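Local coordinates for protein UDP-4-amino-4,6-dideoxy-N-acetyl-beta-L-altrosamine transaminase (Helicobacter pylori, PDB 2FNU) that transfers an amino group from L-glutamate to a UDP-linked 4-keto sugar, using pyridoxal phosphate, in the second step of pseudaminic acid biosynthesis, at residues Ile125-Tyr130 against Leu149-Asp154; Thr79-Phe84 against Pro98-Ile103; Glu136-Gln141 against Glu162-Lys167. All blocks are in the same frame, centred on the assembly; numbering follows the deposited sequence.

Overall arrangement
From the N terminus, interaction 2 comes first. It joins the loop after strand 76-79 to the end of strand 97-100, and so closes the excursion through helix 86-93. It is complete before the next strand, 122-128, begins. Interaction 1 then pairs that strand with 150-154, closing a beta-alpha-beta unit around helix 137-146. Interaction 3 starts on this helix, inside the loop of interaction 1, and ends beyond it at hairpin 162-167, so the two cross. Interactions 1 and 2 belong to the same sheet, touch each other, and both reach the cofactor PMP. Interaction 3 ties the helix to a peripheral hairpin, away from the active site.

Interaction 1 of 3, residues Ile125-Tyr130 against Leu149-Asp154; sequences IVSVDY and LSFLSD. With PMP (4'-deoxy-4'-aminopyridoxal-5'-phosphate), chain E.
Ile125 to Val128 pair in parallel with Phe151 to Asp154. These are neighbouring strands in the central sheet of the cofactor-binding domain, and helix 137-146 connects them in a beta-alpha-beta unit. The ladder begins with Ile125 N donating to Ser150 O at 2.9 Å. Leu152 N returns a bond to Ile125 O, nearly straight at 173°. Ser127 N then gives to Leu152 O, and Asp154 N to Ser127 O at 2.8 Å. A weak bond from Asp129 N to Asp154 O ends the ladder.

On the face carrying Val126, Val128, Leu152 and Asp154, Val126 CG2 lies 3.9 Å from Leu152 CB. The other face carries Ser127, whose OG sits at the edge of the Phe151 ring, in its plane, 3.3 Å from CE2. Water 1 links Ser127 OG, Ser153 OG and, weakly, Asp129 OD1. Ser153 OG and Asp129 OD2 also share Ser155 OG as a partner.

Asp154 reaches from the strand end to the cofactor. Its CB has Ser127 O nearest, at 3.6 Å, and rests 3.9 Å from Val128 CG2, the side chains of Asp154 and Val128 lying side by side and pointing the same way. With chi1 at -177°, CG extends away from the backbone N toward PMP N1. OD1 is closer still, 2.7 Å from N1; it is hydrogen-bonded to Thr87. OD2 is hydrogen-bonded to Ser156. Thr87 and Ser156 therefore act as a second shell that fixes how the carboxylate is turned. Val128 CG1 adds an apolar contact to the ring methyl C2A at 4.0 Å. An aspartate facing the pyridine nitrogen is a hallmark of fold type I PLP enzymes, where it is thought to favour a protonated ring nitrogen and so strengthen the cofactor as an electron sink.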
loop_
_atom_site.group_PDB
_atom_site.type_symbol
_atom_site.label_atom_id
_atom_site.label_comp_id
_atom_site.label_asym_id
_atom_site.label_seq_id
_atom_site.Cartn_x
_atom_site.Cartn_y
_atom_site.Cartn_z
ATOM N N ILE B 125 -3.488 -14.986 19.840
ATOM C CA ILE B 125 -4.718 -15.451 19.192
ATOM C C ILE B 125 -5.219 -14.309 18.302
ATOM O O ILE B 125 -5.299 -13.174 18.777
ATOM C CB ILE B 125 -5.797 -15.852 20.222
ATOM C CG1 ILE B 125 -5.253 -16.976 21.124
ATOM C CG2 ILE B 125 -7.107 -16.262 19.519
ATOM C CD1 ILE B 125 -6.248 -17.466 22.175
ATOM N N VAL B 126 -5.536 -14.603 17.034
ATOM C CA VAL B 126 -6.133 -13.596 16.143
ATOM C C VAL B 126 -7.568 -14.026 15.828
ATOM O O VAL B 126 -7.772 -15.035 15.149
ATOM C CB VAL B 126 -5.353 -13.454 14.806
ATOM C CG1 VAL B 126 -6.101 -12.495 13.848
ATOM C CG2 VAL B 126 -3.929 -12.964 15.067
ATOM N N SER B 127 -8.545 -13.275 16.336
ATOM C CA SER B 127 -9.952 -13.527 16.024
ATOM C C SER B 127 -10.412 -12.593 14.901
ATOM O O SER B 127 -9.745 -11.594 14.605
ATOM C CB SER B 127 -10.835 -13.323 17.265
ATOM O OG SER B 127 -10.671 -12.004 17.784
ATOM N N VAL B 128 -11.555 -12.929 14.315
ATOM C CA VAL B 128 -12.182 -12.130 13.260
ATOM C C VAL B 128 -13.656 -11.925 13.615
ATOM O O VAL B 128 -14.358 -12.886 13.969
ATOM C CB VAL B 128 -12.116 -12.884 11.916
ATOM C CG1 VAL B 128 -12.933 -12.165 10.821
ATOM C CG2 VAL B 128 -10.657 -13.030 11.494
ATOM N N ASP B 129 -14.136 -10.687 13.502
ATOM C CA ASP B 129 -15.549 -10.406 13.767
ATOM C C ASP B 129 -16.282 -10.669 12.462
ATOM O O ASP B 129 -16.431 -9.780 11.615
ATOM C CB ASP B 129 -15.712 -8.965 14.235
ATOM C CG ASP B 129 -14.907 -8.673 15.484
ATOM O OD1 ASP B 129 -14.895 -9.526 16.408
ATOM O OD2 ASP B 129 -14.260 -7.610 15.534
ATOM N N TYR B 130 -16.723 -11.914 12.285
ATOM C CA TYR B 130 -17.289 -12.318 11.007
ATOM C C TYR B 130 -18.602 -11.590 10.727
ATOM O O TYR B 130 -19.525 -11.615 11.549
ATOM C CB TYR B 130 -17.512 -13.832 10.997
ATOM C CG TYR B 130 -18.149 -14.322 9.718
ATOM C CD1 TYR B 130 -19.532 -14.416 9.609
ATOM C CD2 TYR B 130 -17.370 -14.676 8.630
ATOM C CE1 TYR B 130 -20.134 -14.849 8.445
ATOM C CE2 TYR B 130 -17.956 -15.119 7.445
ATOM C CZ TYR B 130 -19.340 -15.189 7.366
ATOM O OH TYR B 130 -19.941 -15.640 6.209
ATOM N N LEU B 149 -0.602 -14.594 26.245
ATOM C CA LEU B 149 -0.664 -14.410 24.793
ATOM C C LEU B 149 -1.209 -13.032 24.484
ATOM O O LEU B 149 -1.973 -12.472 25.268
ATOM C CB LEU B 149 -1.626 -15.419 24.170
ATOM C CG LEU B 149 -1.515 -16.877 24.606
ATOM C CD1 LEU B 149 -2.604 -17.728 23.938
ATOM C CD2 LEU B 149 -0.133 -17.407 24.296
ATOM N N SER B 150 -0.853 -12.510 23.306
ATOM C CA SER B 150 -1.470 -11.282 22.824
ATOM C C SER B 150 -2.778 -11.596 22.123
ATOM O O SER B 150 -2.846 -12.527 21.317
ATOM C CB SER B 150 -0.543 -10.577 21.838
ATOM O OG SER B 150 0.646 -10.158 22.490
ATOM N N PHE B 151 -3.800 -10.800 22.442
ATOM C CA PHE B 151 -5.100 -10.850 21.748
ATOM C C PHE B 151 -5.060 -9.823 20.618
ATOM O O PHE B 151 -4.964 -8.624 20.877
ATOM C CB PHE B 151 -6.214 -10.549 22.769
ATOM C CG PHE B 151 -7.606 -10.406 22.198
ATOM C CD1 PHE B 151 -8.581 -9.749 22.939
ATOM C CD2 PHE B 151 -7.964 -10.956 20.967
ATOM C CE1 PHE B 151 -9.887 -9.600 22.450
ATOM C CE2 PHE B 151 -9.276 -10.801 20.476
ATOM C CZ PHE B 151 -10.226 -10.128 21.231
ATOM N N LEU B 152 -5.109 -10.303 19.375
ATOM C CA LEU B 152 -5.137 -9.425 18.200
ATOM C C LEU B 152 -6.477 -9.630 17.500
ATOM O O LEU B 152 -6.974 -10.749 17.418
ATOM C CB LEU B 152 -3.988 -9.739 17.234
ATOM C CG LEU B 152 -2.587 -9.816 17.860
ATOM C CD1 LEU B 152 -1.541 -10.267 16.841
ATOM C CD2 LEU B 152 -2.221 -8.467 18.474
ATOM N N SER B 153 -7.082 -8.545 17.025
ATOM C CA SER B 153 -8.431 -8.634 16.461
ATOM C C SER B 153 -8.464 -8.139 15.014
ATOM O O SER B 153 -8.194 -6.960 14.776
ATOM C CB SER B 153 -9.396 -7.792 17.298
ATOM O OG SER B 153 -10.750 -7.885 16.825
ATOM N N ASP B 154 -8.770 -9.029 14.068
ATOM C CA ASP B 154 -9.066 -8.602 12.701
ATOM C C ASP B 154 -10.542 -8.203 12.641
ATOM O O ASP B 154 -11.436 -9.033 12.405
ATOM C CB ASP B 154 -8.722 -9.697 11.676
ATOM C CG ASP B 154 -8.958 -9.227 10.254
ATOM O OD1 ASP B 154 -8.564 -9.942 9.317
ATOM O OD2 ASP B 154 -9.530 -8.112 10.091
HETATM N N1 PMP E . -9.448 -9.317 6.853
HETATM C C2 PMP E . -10.754 -9.555 6.512
HETATM C C2A PMP E . -11.640 -10.272 7.504
HETATM C C3 PMP E . -11.228 -9.120 5.267
HETATM O O3 PMP E . -12.534 -9.318 4.919
HETATM C C4 PMP E . -10.365 -8.463 4.359
HETATM C C4A PMP E . -10.825 -8.060 2.975
HETATM N N4A PMP E . -11.799 -8.978 2.425
HETATM C C5 PMP E . -9.056 -8.178 4.762
HETATM C C6 PMP E . -8.644 -8.565 6.036
HETATM C C5A PMP E . -8.083 -7.439 3.860
HETATM O O4P PMP E . -8.459 -6.074 3.882
HETATM P P PMP E . -8.009 -5.100 2.674
HETATM O O1P PMP E . -8.895 -5.453 1.503
HETATM O O2P PMP E . -8.318 -3.718 3.165
HETATM O O3P PMP E . -6.541 -5.290 2.404
HETATM O O HOH W 1 -12.216 -10.257 16.392
HETATM O O HOH W 2 -13.944 -8.458 10.970
#

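Interaction 2 of 3, residues Thr79-Phe84 against Pro98-Ile103; sequences TTPISF and PVFAGI. With PMP (4'-deoxy-4'-aminopyridoxal-5'-phosphate), chain E; UD1 (uridine-diphosphate-N-acetylglucosamine), chain F.
Thr79 makes two backbone hydrogen bonds with the strand beside it, giving one and accepting one. Its N donates to Val99 O at 2.9 Å. Its O accepts from Ala101 N, also at 2.9 Å. Its OG1 reaches the other way, to Val126 O on the next strand of the sheet. One more hydrogen bond shapes the loop itself: Ile82 N donates to Thr80 OG1 at 3.0 Å, an ST turn.

The apolar contacts follow the turn. Thr79 CG2 lies alongside the Phe100 ring, 3.9 Å from CE2. Pro81 CB meets CD2 of the same ring. Ile82 CG1 touches Ile103 CD1 at 3.7 Å, the two side chains crossing at about a right angle. Helix 335-343 packs on both isoleucines through Phe340.

Strands 76-79 and 97-100 are parallel neighbours joined through helix 86-93, a beta-alpha-beta crossover at one edge of the fold type I sheet. The chain leaves the first strand here and enters the active site.

Pro81 CD presses to 3.0 Å from Ala101 O, a buried carbonyl oxygen with no hydrogen-bond partner in the model.

Ligand contacts come from the far end of the loop. Ser83 OG lies near the cofactor methyl and is hydrogen-bonded to Thr87. PMP N4A and UD1 C1' lie over one face of the Phe84 ring, and UD1 O5' is 3.5 Å above its plane, toward the rim. PMP N4A is covalently joined to UD1 C4', 1.3 Å away, so cofactor and sugar form one adduct, the external aldimine. His210 of the second subunit meets the Phe84 ring edge-to-face.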
loop_
_atom_site.group_PDB
_atom_site.type_symbol
_atom_site.label_atom_id
_atom_site.label_comp_id
_atom_site.label_asym_id
_atom_site.label_seq_id
_atom_site.Cartn_x
_atom_site.Cartn_y
_atom_site.Cartn_z
ATOM N N THR B 79 -5.782 -18.963 15.146
ATOM C CA THR B 79 -6.715 -18.097 14.417
ATOM C C THR B 79 -7.867 -18.896 13.822
ATOM O O THR B 79 -7.993 -20.100 14.062
ATOM C CB THR B 79 -5.968 -17.240 13.345
ATOM O OG1 THR B 79 -6.852 -16.236 12.821
ATOM C CG2 THR B 79 -5.422 -18.117 12.227
ATOM N N THR B 80 -8.725 -18.216 13.077
ATOM C CA THR B 80 -9.897 -18.859 12.478
ATOM C C THR B 80 -9.649 -19.209 11.013
ATOM O O THR B 80 -9.002 -18.431 10.291
ATOM C CB THR B 80 -11.132 -17.942 12.551
ATOM O OG1 THR B 80 -12.236 -18.573 11.874
ATOM C CG2 THR B 80 -10.845 -16.540 11.944
ATOM N N PRO B 81 -10.175 -20.362 10.565
ATOM C CA PRO B 81 -10.079 -20.690 9.147
ATOM C C PRO B 81 -11.154 -19.992 8.311
ATOM O O PRO B 81 -11.083 -20.046 7.094
ATOM C CB PRO B 81 -10.308 -22.209 9.134
ATOM C CG PRO B 81 -11.247 -22.454 10.276
ATOM C CD PRO B 81 -10.830 -21.432 11.345
ATOM N N ILE B 82 -12.149 -19.391 8.968
ATOM C CA ILE B 82 -13.230 -18.676 8.260
ATOM C C ILE B 82 -12.939 -17.185 8.315
ATOM O O ILE B 82 -13.464 -16.443 9.156
ATOM C CB ILE B 82 -14.646 -19.045 8.800
ATOM C CG1 ILE B 82 -14.888 -20.555 8.656
ATOM C CG2 ILE B 82 -15.748 -18.300 8.036
ATOM C CD1 ILE B 82 -14.753 -21.089 7.196
ATOM N N SER B 83 -12.039 -16.776 7.427
ATOM C CA SER B 83 -11.709 -15.364 7.246
ATOM C C SER B 83 -11.217 -15.192 5.845
ATOM O O SER B 83 -10.990 -16.190 5.138
ATOM C CB SER B 83 -10.610 -14.901 8.202
ATOM O OG SER B 83 -10.519 -13.483 8.108
ATOM N N PHE B 84 -11.050 -13.941 5.429
ATOM C CA PHE B 84 -10.353 -13.722 4.162
ATOM C C PHE B 84 -8.897 -14.158 4.302
ATOM O O PHE B 84 -8.327 -14.064 5.382
ATOM C CB PHE B 84 -10.432 -12.260 3.728
ATOM C CG PHE B 84 -9.878 -12.021 2.353
ATOM C CD1 PHE B 84 -10.463 -12.624 1.250
ATOM C CD2 PHE B 84 -8.732 -11.262 2.177
ATOM C CE1 PHE B 84 -9.932 -12.440 -0.035
ATOM C CE2 PHE B 84 -8.189 -11.061 0.895
ATOM C CZ PHE B 84 -8.791 -11.661 -0.204
ATOM N N PRO B 98 0.021 -20.418 11.448
ATOM C CA PRO B 98 -1.373 -20.354 11.909
ATOM C C PRO B 98 -1.812 -21.702 12.443
ATOM O O PRO B 98 -1.516 -22.731 11.838
ATOM C CB PRO B 98 -2.167 -20.005 10.648
ATOM C CG PRO B 98 -1.307 -20.479 9.513
ATOM C CD PRO B 98 0.135 -20.340 9.978
ATOM N N VAL B 99 -2.546 -21.676 13.555
ATOM C CA VAL B 99 -3.154 -22.875 14.103
ATOM C C VAL B 99 -4.654 -22.655 14.068
ATOM O O VAL B 99 -5.163 -21.787 14.761
ATOM C CB VAL B 99 -2.640 -23.130 15.533
ATOM C CG1 VAL B 99 -3.291 -24.370 16.132
ATOM C CG2 VAL B 99 -1.121 -23.286 15.507
ATOM N N PHE B 100 -5.359 -23.397 13.219
ATOM C CA PHE B 100 -6.774 -23.101 12.963
ATOM C C PHE B 100 -7.717 -23.731 13.988
ATOM O O PHE B 100 -7.678 -24.940 14.212
ATOM C CB PHE B 100 -7.162 -23.532 11.536
ATOM C CG PHE B 100 -6.454 -22.736 10.472
ATOM C CD1 PHE B 100 -5.445 -23.301 9.705
ATOM C CD2 PHE B 100 -6.769 -21.394 10.284
ATOM C CE1 PHE B 100 -4.772 -22.525 8.729
ATOM C CE2 PHE B 100 -6.111 -20.619 9.304
ATOM C CZ PHE B 100 -5.118 -21.195 8.528
ATOM N N ALA B 101 -8.549 -22.887 14.609
ATOM C CA ALA B 101 -9.533 -23.318 15.597
ATOM C C ALA B 101 -10.870 -23.610 14.945
ATOM O O ALA B 101 -11.162 -23.119 13.853
ATOM C CB ALA B 101 -9.726 -22.224 16.650
ATOM N N GLY B 102 -11.702 -24.377 15.638
ATOM C CA GLY B 102 -13.086 -24.523 15.217
ATOM C C GLY B 102 -13.852 -23.212 15.313
ATOM O O GLY B 102 -13.432 -22.260 15.995
ATOM N N ILE B 103 -14.988 -23.163 14.627
ATOM C CA ILE B 103 -15.853 -21.994 14.646
ATOM C C ILE B 103 -17.257 -22.378 15.122
ATOM O O ILE B 103 -17.581 -23.558 15.286
ATOM C CB ILE B 103 -15.933 -21.303 13.267
ATOM C CG1 ILE B 103 -16.528 -22.249 12.216
ATOM C CG2 ILE B 103 -14.552 -20.773 12.816
ATOM C CD1 ILE B 103 -17.405 -21.510 11.214
HETATM N N1 PMP E . -9.448 -9.317 6.853
HETATM C C2 PMP E . -10.754 -9.555 6.512
HETATM C C2A PMP E . -11.640 -10.272 7.504
HETATM C C3 PMP E . -11.228 -9.120 5.267
HETATM O O3 PMP E . -12.534 -9.318 4.919
HETATM C C4 PMP E . -10.365 -8.463 4.359
HETATM C C4A PMP E . -10.825 -8.060 2.975
HETATM N N4A PMP E . -11.799 -8.978 2.425
HETATM C C5 PMP E . -9.056 -8.178 4.762
HETATM C C6 PMP E . -8.644 -8.565 6.036
HETATM C C5A PMP E . -8.083 -7.439 3.860
HETATM O O4P PMP E . -8.459 -6.074 3.882
HETATM P P PMP E . -8.009 -5.100 2.674
HETATM O O1P PMP E . -8.895 -5.453 1.503
HETATM O O2P PMP E . -8.318 -3.718 3.165
HETATM O O3P PMP E . -6.541 -5.290 2.404
HETATM C "C1'" UD1 F . -12.173 -9.984 -0.899
HETATM C "C2'" UD1 F . -13.069 -10.527 0.228
HETATM C "C3'" UD1 F . -13.629 -9.419 1.115
HETATM C "C4'" UD1 F . -12.520 -8.443 1.531
HETATM C "C5'" UD1 F . -11.626 -7.964 0.373
HETATM C "C6'" UD1 F . -12.296 -6.871 -0.465
HETATM C "C7'" UD1 F . -14.113 -12.652 -0.469
HETATM C "C8'" UD1 F . -15.220 -13.323 -1.235
HETATM N "N2'" UD1 F . -14.155 -11.320 -0.349
HETATM O "O1'" UD1 F . -12.967 -9.363 -1.912
HETATM O "O3'" UD1 F . -14.217 -9.990 2.307
HETATM O "O5'" UD1 F . -11.168 -9.062 -0.435
HETATM O "O7'" UD1 F . -13.226 -13.309 0.022
HETATM N N1 UD1 F . -17.251 -3.949 -5.738
HETATM C C2 UD1 F . -17.763 -2.646 -5.906
HETATM N N3 UD1 F . -16.925 -1.598 -5.942
HETATM C C4 UD1 F . -15.598 -1.752 -5.832
HETATM C C5 UD1 F . -15.028 -3.014 -5.663
HETATM C C6 UD1 F . -15.854 -4.131 -5.620
HETATM O O2 UD1 F . -19.002 -2.476 -6.018
HETATM O O4 UD1 F . -14.863 -0.748 -5.873
HETATM C C1B UD1 F . -18.196 -5.084 -5.716
HETATM C C2B UD1 F . -18.398 -5.540 -7.155
HETATM O "O2'" UD1 F . -19.784 -5.821 -7.368
HETATM C C3B UD1 F . -17.574 -6.804 -7.265
HETATM C C4B UD1 F . -17.612 -7.350 -5.853
HETATM O O4B UD1 F . -17.678 -6.207 -4.992
HETATM O O3B UD1 F . -18.107 -7.749 -8.201
HETATM C C5B UD1 F . -16.360 -8.152 -5.563
HETATM O O5B UD1 F . -16.452 -8.631 -4.228
HETATM P PA UD1 F . -15.522 -9.872 -3.780
HETATM O O1A UD1 F . -15.679 -10.059 -2.279
HETATM O O2A UD1 F . -15.806 -11.035 -4.716
HETATM O O3A UD1 F . -14.096 -9.193 -4.138
HETATM P PB UD1 F . -12.688 -9.645 -3.481
HETATM O O1B UD1 F . -12.481 -11.139 -3.682
HETATM O O2B UD1 F . -11.640 -8.646 -3.948
#

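Interaction 3 of 3, residues Glu136-Gln141 against Glu162-Lys167; sequences EVESVQ and EYQNKK
Tyr163 lays its ring against Val137 in a CH-pi contact, where a small beta hairpin meets the first turn of helix 137-146. The site is partly buried and lies away from the cofactor and substrate. Val137 CB stands 3.9 Å from the centroid of the Tyr163 ring and only 6° off the ring normal, so it sits squarely over one face. The opposite face is met by the hairpin's own Gln164, whose CG is 3.8 Å above the ring plane and offset toward the rim. The ring is thus held between a helix residue and its own neighbour in sequence. A chi1 of 173° sets CG opposite the backbone N and sends the ring across to the helix.

Tyr163 OH ends at the helix start, 3.4 Å from Glu138 CB. There Tyr163 OH is 2.8 Å from water 3. The same water donates to Glu136 OE2 at 2.9 Å and accepts from Ser139 N at 3.0 Å. Glu136 is the N-cap residue, and its chain bends at chi2 to bring OE2 over. One water therefore links the cap carboxylate, a first-turn N-H and the tyrosine. The helix N terminus would probably polarise the water and the Glu136 carboxylate. Glu138 reaches past the ring toward Gln164, but its OE1 forms a salt bridge with Lys142 on the same helix.

The hairpin is tight. Tyr163 and Lys166 exchange two backbone hydrogen bonds around a type I' turn. Asp279 takes the N-H groups of Gln164 and Asn165 at the turn. Helix 137-146 connects strands 122-128 and 150-154 of the central sheet. Beyond the contact, its Val140 and Gln141 pack on strand 150-154, while Tyr163 of the hairpin packs against its N-terminal turn.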
loop_
_atom_site.group_PDB
_atom_site.type_symbol
_atom_site.label_atom_id
_atom_site.label_comp_id
_atom_site.label_asym_id
_atom_site.label_seq_id
_atom_site.Cartn_x
_atom_site.Cartn_y
_atom_site.Cartn_z
ATOM N N GLU B 136 -16.676 -13.366 21.091
ATOM C CA GLU B 136 -16.882 -13.352 22.531
ATOM C C GLU B 136 -15.653 -12.783 23.224
ATOM O O GLU B 136 -14.754 -13.505 23.687
ATOM C CB GLU B 136 -17.239 -14.759 23.026
ATOM C CG GLU B 136 -18.680 -15.125 22.729
ATOM C CD GLU B 136 -19.647 -14.172 23.413
ATOM O OE1 GLU B 136 -20.477 -13.560 22.720
ATOM O OE2 GLU B 136 -19.527 -13.988 24.641
ATOM N N VAL B 137 -15.611 -11.455 23.250
ATOM C CA VAL B 137 -14.418 -10.724 23.629
ATOM C C VAL B 137 -13.921 -11.038 25.052
ATOM O O VAL B 137 -12.718 -11.212 25.259
ATOM C CB VAL B 137 -14.649 -9.195 23.424
ATOM C CG1 VAL B 137 -13.724 -8.372 24.303
ATOM C CG2 VAL B 137 -14.484 -8.836 21.930
ATOM N N GLU B 138 -14.828 -11.093 26.025
ATOM C CA GLU B 138 -14.378 -11.271 27.412
ATOM C C GLU B 138 -13.694 -12.622 27.593
ATOM O O GLU B 138 -12.634 -12.721 28.220
ATOM C CB GLU B 138 -15.544 -11.132 28.380
ATOM C CG GLU B 138 -15.104 -11.015 29.835
ATOM C CD GLU B 138 -16.226 -10.553 30.754
ATOM O OE1 GLU B 138 -16.183 -10.910 31.952
ATOM O OE2 GLU B 138 -17.137 -9.830 30.286
ATOM N N SER B 139 -14.294 -13.648 26.998
ATOM C CA SER B 139 -13.711 -14.982 27.037
ATOM C C SER B 139 -12.283 -15.014 26.473
ATOM O O SER B 139 -11.369 -15.581 27.092
ATOM C CB SER B 139 -14.621 -15.948 26.282
ATOM O OG SER B 139 -14.105 -17.261 26.350
ATOM N N VAL B 140 -12.097 -14.398 25.299
ATOM C CA VAL B 140 -10.795 -14.427 24.628
ATOM C C VAL B 140 -9.756 -13.585 25.396
ATOM O O VAL B 140 -8.580 -13.980 25.495
ATOM C CB VAL B 140 -10.919 -13.962 23.155
ATOM C CG1 VAL B 140 -9.559 -13.940 22.474
ATOM C CG2 VAL B 140 -11.897 -14.880 22.377
ATOM N N GLN B 141 -10.177 -12.417 25.897
ATOM C CA GLN B 141 -9.304 -11.566 26.726
ATOM C C GLN B 141 -8.745 -12.349 27.923
ATOM O O GLN B 141 -7.533 -12.355 28.177
ATOM C CB GLN B 141 -10.083 -10.372 27.273
ATOM C CG GLN B 141 -10.357 -9.233 26.281
ATOM C CD GLN B 141 -11.180 -8.118 26.905
ATOM O OE1 GLN B 141 -12.041 -8.365 27.779
ATOM N NE2 GLN B 141 -10.943 -6.877 26.451
ATOM N N GLU B 162 -20.575 -3.460 18.077
ATOM C CA GLU B 162 -20.475 -3.357 19.543
ATOM C C GLU B 162 -20.411 -4.717 20.237
ATOM O O GLU B 162 -20.849 -5.749 19.704
ATOM C CB GLU B 162 -21.665 -2.568 20.096
ATOM C CG GLU B 162 -21.650 -1.120 19.616
ATOM C CD GLU B 162 -22.825 -0.283 20.122
ATOM O OE1 GLU B 162 -23.639 -0.760 20.956
ATOM O OE2 GLU B 162 -22.945 0.870 19.653
ATOM N N TYR B 163 -19.878 -4.693 21.450
ATOM C CA TYR B 163 -19.926 -5.834 22.348
ATOM C C TYR B 163 -20.281 -5.230 23.700
ATOM O O TYR B 163 -19.596 -4.321 24.183
ATOM C CB TYR B 163 -18.566 -6.514 22.391
ATOM C CG TYR B 163 -18.474 -7.619 23.423
ATOM C CD1 TYR B 163 -17.976 -7.357 24.704
ATOM C CD2 TYR B 163 -18.866 -8.921 23.116
ATOM C CE1 TYR B 163 -17.876 -8.370 25.660
ATOM C CE2 TYR B 163 -18.774 -9.947 24.084
ATOM C CZ TYR B 163 -18.274 -9.651 25.335
ATOM O OH TYR B 163 -18.158 -10.642 26.291
ATOM N N GLN B 164 -21.378 -5.709 24.287
ATOM C CA GLN B 164 -21.855 -5.175 25.563
ATOM C C GLN B 164 -21.917 -3.637 25.533
ATOM O O GLN B 164 -21.457 -2.945 26.443
ATOM C CB GLN B 164 -21.041 -5.748 26.728
ATOM C CG GLN B 164 -21.280 -7.254 26.894
ATOM C CD GLN B 164 -20.418 -7.893 27.969
ATOM O OE1 GLN B 164 -19.706 -7.210 28.718
ATOM N NE2 GLN B 164 -20.474 -9.224 28.047
ATOM N N ASN B 165 -22.515 -3.114 24.463
ATOM C CA ASN B 165 -22.745 -1.672 24.311
ATOM C C ASN B 165 -21.489 -0.818 24.192
ATOM O O ASN B 165 -21.531 0.396 24.394
ATOM C CB ASN B 165 -23.649 -1.135 25.431
ATOM C CG ASN B 165 -24.946 -1.891 25.511
ATOM O OD1 ASN B 165 -25.167 -2.661 26.440
ATOM N ND2 ASN B 165 -25.779 -1.744 24.497
ATOM N N LYS B 166 -20.376 -1.462 23.837
ATOM C CA LYS B 166 -19.110 -0.767 23.634
ATOM C C LYS B 166 -18.563 -1.072 22.250
ATOM O O LYS B 166 -18.579 -2.223 21.796
ATOM C CB LYS B 166 -18.099 -1.217 24.694
ATOM C CG LYS B 166 -18.538 -0.780 26.110
ATOM C CD LYS B 166 -17.736 -1.409 27.232
ATOM C CE LYS B 166 -17.981 -2.899 27.333
ATOM N NZ LYS B 166 -17.416 -3.496 28.603
ATOM N N LYS B 167 -18.046 -0.052 21.581
ATOM C CA LYS B 167 -17.564 -0.261 20.221
ATOM C C LYS B 167 -16.369 -1.188 20.139
ATOM O O LYS B 167 -15.391 -1.059 20.892
ATOM C CB LYS B 167 -17.216 1.073 19.564
ATOM C CG LYS B 167 -18.440 1.836 19.149
ATOM C CD LYS B 167 -18.086 3.083 18.405
ATOM C CE LYS B 167 -19.344 3.789 17.895
ATOM N NZ LYS B 167 -20.041 4.518 18.987
HETATM O O HOH W 3 -17.188 -13.286 26.200
#